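Long-range contact in B-type flagellar hook-associated protein 2 (Pseudomonas aeruginosa, PDB 5FHY), which caps the growing tip of the flagellar filament, promotes polymerization of flagellin there and keeps unpolymerized subunits from leaking out: residues B[125-137]-B[143-155]. Residues are numbered along the deposited sequence; the frame is centred on the assembly and turned at random.
Sequences GDGKDIKVEVSDD and TSLSQLAFDPATA
Val134 packs both of its methyl groups against the turn formed by residues 145-149. CG1 is set anti to the backbone N (chi1 176°). There Val134 CG1 lies 3.8 Å from Leu145 CG and also against the Leu145 carbonyl oxygen. Val134 CG2 meets Ala149 CB at 4.0 Å and lies near Leu148 CB. This turn includes the short 3-10 segment 146-148. Leu148 of this segment also touches Leu117 of strand 114-121, while Val134 also touches Leu67 of strand 65-71.

Val132 continues the apolar row. Val132 CG1 sits 3.1 Å from Leu148 O. The Val132 and Phe150 side chains cross at about a right angle, with Val132 CB 4.0 Å from Phe150 CB. CD2 of the Phe150 ring comes near Ile130 O. The backbones of Val132 and Phe150 form a single antiparallel bridge, a hydrogen-bonded pair. Val132 N donates to Phe150 O at 3.1 Å, and Phe150 N returns a bond of 2.9 Å to Val132 O. Both bonds are nearly straight (169° and 173°). The other edge of strand 130-136 pairs with strand 65-71 through Lys131, Glu133 and Ser135.

Pro152 extends the packing toward the start of the strand. Pro152 CB lies 3.7 Å from Asp129 CB, and its CG rests on Ile130 O. The extended Lys131 chain crosses the proline ring and then runs alongside Asp151. Lys131 NZ lies 3.9 Å from Asp151 OD1, a long salt bridge.

At the opposite end, Asp136 OD2 receives weak bonds from Ser144 OG and Leu145 N. Its OD1 is bound by Gly138 N. Ser144 OG also accepts from Ser146 N, forming an ST turn.

Segment 143-155 thus lines the outer edge of the three-stranded antiparallel sheet 74-81, 65-71, 130-136, without becoming a full fourth strand. The firm polar link is the central backbone pair, flanked by apolar packing. The long salt bridge and the weak Asp136 bonds probably add little.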
# COMPACT_ATOMS: atom_id res chain seq x y z
N GLY B 125 -40.67 -23.56 34.90
CA GLY B 125 -41.80 -23.11 35.69
C GLY B 125 -42.00 -23.90 36.97
O GLY B 125 -41.42 -24.97 37.14
N ASP B 126 -42.81 -23.37 37.88
CA ASP B 126 -43.14 -24.07 39.12
C ASP B 126 -43.95 -25.34 38.85
O ASP B 126 -44.91 -25.33 38.09
CB ASP B 126 -43.93 -23.15 40.06
CG ASP B 126 -43.09 -22.03 40.64
OD1 ASP B 126 -41.91 -22.28 40.98
OD2 ASP B 126 -43.61 -20.90 40.75
N GLY B 127 -43.56 -26.44 39.50
CA GLY B 127 -44.33 -27.67 39.44
C GLY B 127 -44.06 -28.58 38.26
O GLY B 127 -44.63 -29.66 38.16
N LYS B 128 -43.21 -28.14 37.34
CA LYS B 128 -42.89 -28.94 36.17
C LYS B 128 -41.73 -29.88 36.49
O LYS B 128 -40.76 -29.97 35.73
CB LYS B 128 -42.56 -28.07 34.96
CG LYS B 128 -43.73 -27.25 34.42
CD LYS B 128 -43.88 -25.96 35.21
CE LYS B 128 -45.04 -25.11 34.73
NZ LYS B 128 -45.18 -23.90 35.59
N ASP B 129 -41.83 -30.57 37.62
CA ASP B 129 -40.80 -31.51 38.04
C ASP B 129 -40.99 -32.85 37.34
O ASP B 129 -42.11 -33.24 37.03
CB ASP B 129 -40.83 -31.71 39.57
CG ASP B 129 -40.38 -30.47 40.34
OD1 ASP B 129 -39.40 -29.82 39.92
OD2 ASP B 129 -41.02 -30.16 41.36
N ILE B 130 -39.89 -33.56 37.10
CA ILE B 130 -39.95 -34.88 36.49
C ILE B 130 -40.28 -35.92 37.55
O ILE B 130 -39.63 -35.97 38.60
CB ILE B 130 -38.63 -35.26 35.78
CG1 ILE B 130 -38.23 -34.19 34.76
CG2 ILE B 130 -38.77 -36.61 35.07
CD1 ILE B 130 -36.88 -34.43 34.13
N LYS B 131 -41.29 -36.75 37.29
CA LYS B 131 -41.69 -37.80 38.23
C LYS B 131 -41.62 -39.17 37.58
O LYS B 131 -41.98 -39.34 36.41
CB LYS B 131 -43.10 -37.53 38.77
CG LYS B 131 -43.57 -38.56 39.79
CD LYS B 131 -44.90 -38.17 40.42
CE LYS B 131 -45.19 -39.05 41.64
NZ LYS B 131 -46.47 -38.71 42.33
N VAL B 132 -41.16 -40.16 38.34
CA VAL B 132 -41.05 -41.53 37.86
C VAL B 132 -41.79 -42.49 38.79
O VAL B 132 -41.43 -42.64 39.96
CB VAL B 132 -39.58 -41.98 37.75
CG1 VAL B 132 -39.51 -43.39 37.20
CG2 VAL B 132 -38.79 -41.01 36.88
N GLU B 133 -42.84 -43.13 38.26
CA GLU B 133 -43.59 -44.14 39.00
C GLU B 133 -43.27 -45.54 38.48
O GLU B 133 -43.19 -45.75 37.27
CB GLU B 133 -45.10 -43.86 38.88
CG GLU B 133 -45.61 -42.76 39.79
CD GLU B 133 -46.98 -42.24 39.38
OE1 GLU B 133 -47.24 -42.12 38.17
OE2 GLU B 133 -47.79 -41.93 40.28
N VAL B 134 -43.08 -46.50 39.38
CA VAL B 134 -42.63 -47.83 38.99
C VAL B 134 -43.52 -48.95 39.53
O VAL B 134 -43.72 -49.06 40.74
CB VAL B 134 -41.19 -48.10 39.48
CG1 VAL B 134 -40.79 -49.54 39.13
CG2 VAL B 134 -40.21 -47.10 38.87
N SER B 135 -44.03 -49.78 38.63
CA SER B 135 -44.68 -51.03 39.01
C SER B 135 -43.74 -52.19 38.70
O SER B 135 -43.45 -52.47 37.54
CB SER B 135 -46.01 -51.21 38.28
OG SER B 135 -46.99 -50.31 38.76
N ASP B 136 -43.27 -52.88 39.74
CA ASP B 136 -42.25 -53.91 39.57
C ASP B 136 -42.81 -55.32 39.70
O ASP B 136 -43.41 -55.66 40.72
CB ASP B 136 -41.13 -53.70 40.60
CG ASP B 136 -39.97 -54.66 40.42
OD1 ASP B 136 -39.87 -55.27 39.33
OD2 ASP B 136 -39.17 -54.82 41.36
N ASP B 137 -42.61 -56.14 38.67
CA ASP B 137 -43.11 -57.51 38.69
C ASP B 137 -42.34 -58.36 39.70
O ASP B 137 -42.79 -59.44 40.08
CB ASP B 137 -43.03 -58.14 37.30
CG ASP B 137 -43.97 -57.50 36.31
OD1 ASP B 137 -44.94 -56.84 36.75
OD2 ASP B 137 -43.77 -57.67 35.09
N THR B 143 -31.63 -56.91 39.26
CA THR B 143 -31.83 -55.70 40.04
C THR B 143 -33.30 -55.28 40.05
O THR B 143 -34.03 -55.50 39.08
CB THR B 143 -31.00 -54.52 39.49
OG1 THR B 143 -31.26 -54.36 38.09
CG2 THR B 143 -29.51 -54.77 39.70
N SER B 144 -33.72 -54.68 41.16
CA SER B 144 -35.09 -54.24 41.32
C SER B 144 -35.42 -53.13 40.33
O SER B 144 -34.57 -52.30 40.03
CB SER B 144 -35.33 -53.77 42.75
OG SER B 144 -36.64 -53.24 42.90
N LEU B 145 -36.64 -53.12 39.81
CA LEU B 145 -37.07 -52.05 38.92
C LEU B 145 -37.57 -50.89 39.77
O LEU B 145 -37.61 -49.74 39.31
CB LEU B 145 -38.16 -52.53 37.96
CG LEU B 145 -38.57 -51.58 36.83
CD1 LEU B 145 -37.54 -51.60 35.71
CD2 LEU B 145 -39.95 -51.94 36.29
N SER B 146 -37.95 -51.20 41.00
CA SER B 146 -38.54 -50.21 41.90
C SER B 146 -37.57 -49.11 42.34
O SER B 146 -38.01 -48.03 42.75
CB SER B 146 -39.10 -50.92 43.14
OG SER B 146 -38.08 -51.60 43.84
N GLN B 147 -36.27 -49.36 42.25
CA GLN B 147 -35.30 -48.37 42.71
C GLN B 147 -35.09 -47.26 41.68
O GLN B 147 -34.24 -46.39 41.87
CB GLN B 147 -33.96 -49.04 43.06
CG GLN B 147 -33.27 -49.79 41.93
CD GLN B 147 -31.94 -50.38 42.35
OE1 GLN B 147 -31.35 -49.96 43.34
NE2 GLN B 147 -31.46 -51.37 41.59
N LEU B 148 -35.86 -47.29 40.60
CA LEU B 148 -35.83 -46.22 39.62
C LEU B 148 -36.96 -45.22 39.86
O LEU B 148 -37.16 -44.30 39.08
CB LEU B 148 -35.93 -46.78 38.20
CG LEU B 148 -34.76 -47.60 37.66
CD1 LEU B 148 -34.94 -47.86 36.17
CD2 LEU B 148 -33.43 -46.92 37.94
N ALA B 149 -37.68 -45.40 40.96
CA ALA B 149 -38.79 -44.52 41.28
C ALA B 149 -38.25 -43.19 41.78
O ALA B 149 -37.18 -43.12 42.39
CB ALA B 149 -39.72 -45.16 42.32
N PHE B 150 -39.00 -42.12 41.52
CA PHE B 150 -38.59 -40.78 41.92
C PHE B 150 -39.82 -39.93 42.21
O PHE B 150 -40.64 -39.68 41.34
CB PHE B 150 -37.73 -40.13 40.82
CG PHE B 150 -37.02 -38.87 41.25
CD1 PHE B 150 -35.72 -38.92 41.74
CD2 PHE B 150 -37.64 -37.63 41.15
CE1 PHE B 150 -35.06 -37.76 42.13
CE2 PHE B 150 -36.98 -36.47 41.53
CZ PHE B 150 -35.69 -36.54 42.02
N ASP B 151 -39.93 -39.49 43.46
CA ASP B 151 -41.04 -38.63 43.85
C ASP B 151 -40.48 -37.27 44.26
O ASP B 151 -39.87 -37.15 45.32
CB ASP B 151 -41.85 -39.27 44.98
CG ASP B 151 -43.04 -38.43 45.40
OD1 ASP B 151 -43.49 -37.60 44.59
OD2 ASP B 151 -43.51 -38.60 46.55
N PRO B 152 -40.68 -36.25 43.41
CA PRO B 152 -40.20 -34.87 43.60
C PRO B 152 -40.65 -34.24 44.91
O PRO B 152 -40.02 -33.29 45.38
CB PRO B 152 -40.82 -34.14 42.41
CG PRO B 152 -40.99 -35.18 41.38
CD PRO B 152 -41.36 -36.43 42.12
N ALA B 153 -41.71 -34.77 45.50
CA ALA B 153 -42.22 -34.26 46.77
C ALA B 153 -41.31 -34.67 47.93
O ALA B 153 -41.27 -34.00 48.96
CB ALA B 153 -43.64 -34.74 47.01
N THR B 154 -40.60 -35.78 47.76
CA THR B 154 -39.75 -36.30 48.83
C THR B 154 -38.26 -36.25 48.50
O THR B 154 -37.42 -36.31 49.40
CB THR B 154 -40.12 -37.76 49.16
OG1 THR B 154 -39.93 -38.58 48.00
CG2 THR B 154 -41.57 -37.87 49.62
N ALA B 155 -37.93 -36.14 47.22
CA ALA B 155 -36.54 -36.25 46.79
C ALA B 155 -35.69 -35.06 47.23
O ALA B 155 -36.10 -33.91 47.10
CB ALA B 155 -36.48 -36.41 45.29